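Local coordinates for protein DNA polymerase II large subunit (Pyrococcus horikoshii, PDB 7OEC) that carries an intein, the part crystallised here, which probably excises itself from the polymerase precursor and joins the flanking segments by protein splicing, at residues Phe82-Glu85 with Leu86-Phe90; Phe90-Thr93 with Val94-Val98. The protein carries 2 engineered substitutions. All blocks are in the same frame, centred on the assembly; numbering follows the deposited sequence.

Interaction 1. Residues Phe82-Glu85 with Leu86-Phe90; sequences FELE and LGSSF
The backbone N of Phe-82 donates to the O of Phe-90 across 2.9 Å in a nearly straight bond (172° at the hydrogen), and Phe-90 N returns the favour to Phe-82 O. These two bonds make Phe-82 and Phe-90 an antiparallel hydrogen-bonded pair. Glu-83 and Ser-89 form the non-hydrogen-bonded pair that follows, where the CA of Ser-89 leans on Phe-82 O at 3.1 Å in a CA-H...O contact.

On the face they share, the two phenylalanine rings meet obliquely, their planes 35° apart. CD2 of Phe-82 lies over one face of the Phe-90 ring, toward the rim, 3.7 Å from Phe-90 CZ. Phe-90 sets CG between its own N and carbonyl carbon (chi1 69°), which turns the ring back against the Phe-82 side chain, so that CE1 also touches Phe-82 CB at 3.8 Å. Val-98 packs on both rings.

Nearer the turn, Leu-84 N binds Ser-88 O at 2.9 Å, and Leu-84 O takes the N-H of Gly-87 at 2.9 Å. Ser-88 OG rests against one side of the Leu-84 side chain, touching CB and CD1, CD1 at 3.5 Å, while the same leucine packs on Val-133 and Val-135 of the neighbouring strand. Glu-85 and Leu-86 run side by side at the exposed tip, with Glu-85 OE1 held by the N of Ala-134.

Gly-87 takes a left-handed backbone that would press any side chain onto the carbonyl oxygen before it. Together, the type II turn from Leu-84 to Gly-87 and the two bonds made by Leu-84 are those of a beta hairpin closed through a G1 beta bulge.

Interaction 2. Residues Phe90-Thr93 with Val94-Val98; sequences FETT and VDHPV
His-96 packs its CB against Thr-93 O, at 3.2 Å, and against Thr-92 OG1, at 3.5 Å. With CG anti to the backbone N (chi1 -162°), the side chains of His-96 and Thr-92 cross at about a right angle: His-96 CG meets Thr-92 CB at 3.7 Å, and Thr-92 CG2 lies over one face of the ring. Thr-93 OG1 lies at the ring's edge, near its plane, by CD2. In the ring plane, ND1 donates to Pro-97 O at 2.7 Å, which fixes the ring's rotation; NE2 makes a weak bond to the terminal OXT of Gln-169. With an alanine in place of His-96, Pro-97 O is likely to lose its ring N-H partner and a gap to open beside Thr-92 CG2.

At the CB end of the side chain, Thr-93 O is gripped from opposite faces of its plane, by Thr-92 OG1 at 3.0 Å and by His-96 N, the latter closing a type I turn. Thr-93 OG1 bonds to Ala-4 N, and a water links it to Asp-95 N. Further on, Val-98 CG1 comes in plane at the edge of the Phe-90 ring, 4.0 Å from CZ.

The sequence Thr-Val-Asp-His matches the TxxH motif of intein block B. Its turn leads from strand 89-93 into strand 97-102, beside Phe-5 of strand 5-6 and strand 165-168.

How the interactions relate
Interactions 1 and 2 are consecutive bends of one chain, their centres about 14 Å apart and joined through strand 89-93. Phe-90 belongs to both, and so couples the hairpin to the turn that follows. The two contacts also meet directly, since Phe-82 CE2 is 4.1 Å from Val-98 CG2 and 4.3 Å from Thr-92 OG1, so a mostly apolar cluster, bordered by the Thr-92 hydroxyl, links the hairpin to the return strand. Interaction 1 carries the partly exposed hairpin end; interaction 2 is buried and places Thr-93 next to Ala-4 and, through a weak bond, His-96 near the carboxyl end of Gln-169, close to both chain ends, consistent with the splicing centre of an intein.

Interaction 1. Residues Phe82-Glu85 with Leu86-Phe90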
ATOM      1  N   PHE A  82     -10.779  -2.154  -5.191  1.00 17.96           N
ATOM      2  CA  PHE A  82     -10.697  -1.495  -6.477  1.00 17.42           C
ATOM      3  C   PHE A  82     -10.203  -2.494  -7.501  1.00 17.97           C
ATOM      4  O   PHE A  82      -9.130  -3.085  -7.327  1.00 20.79           O
ATOM      5  CB  PHE A  82      -9.702  -0.350  -6.372  1.00 18.50           C
ATOM      6  CG  PHE A  82     -10.086   0.654  -5.349  1.00 18.87           C
ATOM      7  CD1 PHE A  82     -11.086   1.569  -5.614  1.00 21.52           C
ATOM      8  CD2 PHE A  82      -9.484   0.649  -4.115  1.00 21.08           C
ATOM      9  CE1 PHE A  82     -11.490   2.459  -4.684  1.00 22.45           C
ATOM     10  CE2 PHE A  82      -9.827   1.604  -3.158  1.00 22.49           C
ATOM     11  CZ  PHE A  82     -10.843   2.518  -3.441  1.00 22.65           C
ATOM     12  N   GLU A  83     -10.979  -2.677  -8.554  1.00 19.59           N
ATOM     13  CA  GLU A  83     -10.601  -3.500  -9.683  1.00 20.32           C
ATOM     14  C   GLU A  83     -10.261  -2.539 -10.787  1.00 19.16           C
ATOM     15  O   GLU A  83     -11.077  -1.668 -11.124  1.00 21.14           O
ATOM     16  CB  GLU A  83     -11.762  -4.406 -10.103  1.00 24.92           C
ATOM     17  CG  GLU A  83     -12.174  -5.241  -8.871  1.00 33.32           C
ATOM     18  CD  GLU A  83     -13.319  -6.197  -9.104  1.00 47.08           C
ATOM     19  OE1 GLU A  83     -13.845  -6.190 -10.241  1.00 53.79           O
ATOM     20  OE2 GLU A  83     -13.670  -6.965  -8.158  1.00 54.27           O
ATOM     21  N   LEU A  84      -9.107  -2.749 -11.382  1.00 18.85           N
ATOM     22  CA  LEU A  84      -8.542  -1.857 -12.362  1.00 18.50           C
ATOM     23  C   LEU A  84      -8.595  -2.430 -13.772  1.00 17.66           C
ATOM     24  O   LEU A  84      -8.642  -3.650 -14.010  1.00 20.35           O
ATOM     25  CB  LEU A  84      -7.090  -1.564 -11.981  1.00 20.20           C
ATOM     26  CG  LEU A  84      -6.894  -1.121 -10.498  1.00 21.76           C
ATOM     27  CD1 LEU A  84      -5.454  -0.704 -10.242  1.00 21.95           C
ATOM     28  CD2 LEU A  84      -7.804   0.028 -10.145  1.00 22.08           C
ATOM     29  N   GLU A  85      -8.552  -1.496 -14.715  1.00 20.26           N
ATOM     30  CA  GLU A  85      -8.325  -1.839 -16.098  1.00 22.35           C
ATOM     31  C   GLU A  85      -7.062  -2.687 -16.149  1.00 26.50           C
ATOM     32  O   GLU A  85      -6.060  -2.413 -15.476  1.00 28.08           O
ATOM     33  CB  GLU A  85      -8.169  -0.526 -16.879  1.00 24.96           C
ATOM     34  CG  GLU A  85      -7.943  -0.624 -18.314  1.00 29.41           C
ATOM     35  CD  GLU A  85      -7.627   0.739 -18.964  1.00 30.31           C
ATOM     36  OE1 GLU A  85      -7.429   1.806 -18.269  1.00 27.32           O
ATOM     37  OE2 GLU A  85      -7.607   0.745 -20.213  1.00 32.88           O
ATOM     38  N   LEU A  86      -7.127  -3.749 -16.930  1.00 26.60           N
ATOM     39  CA  LEU A  86      -6.084  -4.756 -17.133  1.00 25.72           C
ATOM     40  C   LEU A  86      -6.053  -5.818 -16.038  1.00 22.02           C
ATOM     41  O   LEU A  86      -5.265  -6.770 -16.147  1.00 24.24           O
ATOM     42  CB  LEU A  86      -4.672  -4.222 -17.415  1.00 31.56           C
ATOM     43  CG  LEU A  86      -4.628  -3.126 -18.487  1.00 32.42           C
ATOM     44  CD1 LEU A  86      -3.204  -2.758 -18.672  1.00 35.16           C
ATOM     45  CD2 LEU A  86      -5.203  -3.551 -19.783  1.00 32.50           C
ATOM     46  N   GLY A  87      -6.943  -5.756 -15.052  1.00 20.21           N
ATOM     47  CA  GLY A  87      -7.213  -6.896 -14.200  1.00 19.75           C
ATOM     48  C   GLY A  87      -6.557  -6.887 -12.839  1.00 20.40           C
ATOM     49  O   GLY A  87      -6.792  -7.823 -12.054  1.00 23.62           O
ATOM     50  N   SER A  88      -5.718  -5.885 -12.551  1.00 20.04           N
ATOM     51  CA  SER A  88      -5.107  -5.741 -11.240  1.00 20.32           C
ATOM     52  C   SER A  88      -6.147  -5.228 -10.230  1.00 19.77           C
ATOM     53  O   SER A  88      -7.259  -4.800 -10.584  1.00 20.43           O
ATOM     54  CB  SER A  88      -3.860  -4.862 -11.322  1.00 24.04           C
ATOM     55  OG  SER A  88      -4.233  -3.578 -11.743  1.00 30.87           O
ATOM     56  N   SER A  89      -5.804  -5.338  -8.947  1.00 19.18           N
ATOM     57  CA  SER A  89      -6.733  -4.923  -7.901  1.00 18.70           C
ATOM     58  C   SER A  89      -5.976  -4.647  -6.614  1.00 18.28           C
ATOM     59  O   SER A  89      -4.858  -5.132  -6.398  1.00 18.97           O
ATOM     60  CB  SER A  89      -7.835  -5.968  -7.637  1.00 22.98           C
ATOM     61  OG  SER A  89      -7.281  -7.200  -7.195  1.00 25.11           O
ATOM     62  N   PHE A  90      -6.652  -3.917  -5.734  1.00 17.21           N
ATOM     63  CA  PHE A  90      -6.161  -3.772  -4.371  1.00 16.84           C
ATOM     64  C   PHE A  90      -7.310  -3.432  -3.441  1.00 16.19           C
ATOM     65  O   PHE A  90      -8.375  -2.999  -3.883  1.00 17.42           O
ATOM     66  CB  PHE A  90      -5.051  -2.735  -4.229  1.00 17.93           C
ATOM     67  CG  PHE A  90      -5.453  -1.294  -4.431  1.00 17.36           C
ATOM     68  CD1 PHE A  90      -5.697  -0.808  -5.704  1.00 19.01           C
ATOM     69  CD2 PHE A  90      -5.474  -0.406  -3.360  1.00 21.60           C
ATOM     70  CE1 PHE A  90      -5.984   0.504  -5.928  1.00 19.76           C
ATOM     71  CE2 PHE A  90      -5.753   0.947  -3.576  1.00 24.44           C
ATOM     72  CZ  PHE A  90      -5.991   1.400  -4.878  1.00 23.53           C
TER

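Interaction 2. Residues Phe90-Thr93 with Val94-Val98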
ATOM      1  N   PHE A  90      -6.652  -3.917  -5.734  1.00 17.21           N
ATOM      2  CA  PHE A  90      -6.161  -3.772  -4.371  1.00 16.84           C
ATOM      3  C   PHE A  90      -7.310  -3.432  -3.441  1.00 16.19           C
ATOM      4  O   PHE A  90      -8.375  -2.999  -3.883  1.00 17.42           O
ATOM      5  CB  PHE A  90      -5.051  -2.735  -4.229  1.00 17.93           C
ATOM      6  CG  PHE A  90      -5.453  -1.294  -4.431  1.00 17.36           C
ATOM      7  CD1 PHE A  90      -5.697  -0.808  -5.704  1.00 19.01           C
ATOM      8  CD2 PHE A  90      -5.474  -0.406  -3.360  1.00 21.60           C
ATOM      9  CE1 PHE A  90      -5.984   0.504  -5.928  1.00 19.76           C
ATOM     10  CE2 PHE A  90      -5.753   0.947  -3.576  1.00 24.44           C
ATOM     11  CZ  PHE A  90      -5.991   1.400  -4.878  1.00 23.53           C
ATOM     12  N   GLU A  91      -7.062  -3.596  -2.137  1.00 18.05           N
ATOM     13  CA  GLU A  91      -8.079  -3.388  -1.115  1.00 16.98           C
ATOM     14  C   GLU A  91      -7.495  -2.550  -0.001  1.00 17.95           C
ATOM     15  O   GLU A  91      -6.329  -2.729   0.359  1.00 18.14           O
ATOM     16  CB  GLU A  91      -8.528  -4.720  -0.485  1.00 20.47           C
ATOM     17  CG  GLU A  91      -9.208  -5.612  -1.489  1.00 25.04           C
ATOM     18  CD  GLU A  91      -9.569  -6.986  -0.963  1.00 32.14           C
ATOM     19  OE1 GLU A  91      -9.276  -7.322   0.208  1.00 37.42           O
ATOM     20  OE2 GLU A  91     -10.178  -7.737  -1.738  1.00 34.14           O
ATOM     21  N   THR A  92      -8.307  -1.646   0.551  1.00 17.78           N
ATOM     22  CA  THR A  92      -7.896  -0.849   1.698  1.00 17.62           C
ATOM     23  C   THR A  92      -9.066  -0.663   2.646  1.00 17.88           C
ATOM     24  O   THR A  92     -10.212  -0.917   2.290  1.00 20.10           O
ATOM     25  CB  THR A  92      -7.422   0.553   1.331  1.00 21.19           C
ATOM     26  OG1 THR A  92      -8.546   1.351   0.887  1.00 23.45           O
ATOM     27  CG2 THR A  92      -6.423   0.544   0.205  1.00 22.92           C
ATOM     28  N   THR A  93      -8.781  -0.221   3.862  1.00 18.79           N
ATOM     29  CA  THR A  93      -9.903   0.161   4.705  1.00 19.26           C
ATOM     30  C   THR A  93     -10.637   1.393   4.142  1.00 20.17           C
ATOM     31  O   THR A  93     -10.127   2.135   3.292  1.00 19.69           O
ATOM     32  CB  THR A  93      -9.452   0.400   6.135  1.00 22.40           C
ATOM     33  OG1 THR A  93      -8.442   1.386   6.113  1.00 22.84           O
ATOM     34  CG2 THR A  93      -8.910  -0.839   6.803  1.00 23.65           C
ATOM     35  N   VAL A  94     -11.870   1.601   4.629  1.00 22.87           N
ATOM     36  CA  VAL A  94     -12.796   2.516   3.948  1.00 24.98           C
ATOM     37  C   VAL A  94     -12.257   3.935   3.872  1.00 24.85           C
ATOM     38  O   VAL A  94     -12.603   4.658   2.935  1.00 25.79           O
ATOM     39  CB  VAL A  94     -14.189   2.501   4.599  1.00 31.87           C
ATOM     40  CG1 VAL A  94     -14.713   1.193   4.480  1.00 38.80           C
ATOM     41  CG2 VAL A  94     -14.142   2.941   6.029  1.00 32.27           C
ATOM     42  N   ASP A  95     -11.530   4.410   4.899  1.00 24.26           N
ATOM     43  CA  ASP A  95     -11.040   5.794   4.948  1.00 25.53           C
ATOM     44  C   ASP A  95      -9.573   5.916   4.572  1.00 23.99           C
ATOM     45  O   ASP A  95      -8.980   6.985   4.753  1.00 27.59           O
ATOM     46  CB  ASP A  95     -11.229   6.399   6.343  1.00 30.45           C
ATOM     47  CG  ASP A  95     -12.695   6.599   6.691  1.00 38.30           C
ATOM     48  OD1 ASP A  95     -13.497   6.819   5.765  1.00 39.49           O
ATOM     49  OD2 ASP A  95     -13.069   6.489   7.869  1.00 45.53           O
ATOM     50  N   HIS A  96      -8.979   4.848   4.079  1.00 21.42           N
ATOM     51  CA  HIS A  96      -7.566   4.848   3.782  1.00 19.58           C
ATOM     52  C   HIS A  96      -7.295   5.838   2.656  1.00 18.73           C
ATOM     53  O   HIS A  96      -8.009   5.831   1.653  1.00 21.11           O
ATOM     54  CB  HIS A  96      -7.179   3.463   3.253  1.00 20.95           C
ATOM     55  CG  HIS A  96      -5.707   3.174   3.296  1.00 20.14           C
ATOM     56  ND1 HIS A  96      -4.793   3.719   2.415  1.00 20.64           N
ATOM     57  CD2 HIS A  96      -4.994   2.381   4.129  1.00 23.71           C
ATOM     58  CE1 HIS A  96      -3.582   3.266   2.703  1.00 21.00           C
ATOM     59  NE2 HIS A  96      -3.678   2.457   3.742  1.00 24.10           N
ATOM     60  N   PRO A  97      -6.241   6.628   2.744  1.00 20.06           N
ATOM     61  CA  PRO A  97      -5.875   7.459   1.591  1.00 20.00           C
ATOM     62  C   PRO A  97      -5.490   6.617   0.382  1.00 18.17           C
ATOM     63  O   PRO A  97      -4.761   5.628   0.489  1.00 20.75           O
ATOM     64  CB  PRO A  97      -4.675   8.262   2.081  1.00 21.17           C
ATOM     65  CG  PRO A  97      -4.270   7.614   3.323  1.00 26.99           C
ATOM     66  CD  PRO A  97      -5.369   6.854   3.904  1.00 21.75           C
ATOM     67  N   VAL A  98      -5.945   7.060  -0.783  1.00 18.29           N
ATOM     68  CA  VAL A  98      -5.663   6.434  -2.067  1.00 17.93           C
ATOM     69  C   VAL A  98      -5.216   7.553  -2.990  1.00 17.67           C
ATOM     70  O   VAL A  98      -5.811   8.638  -2.996  1.00 21.96           O
ATOM     71  CB  VAL A  98      -6.938   5.747  -2.611  1.00 19.78           C
ATOM     72  CG1 VAL A  98      -6.730   5.199  -4.054  1.00 19.21           C
ATOM     73  CG2 VAL A  98      -7.326   4.564  -1.707  1.00 21.27           C
TER
HETATM   74  O   HOH W   1     -10.153   3.243   7.214  1.00 33.17           O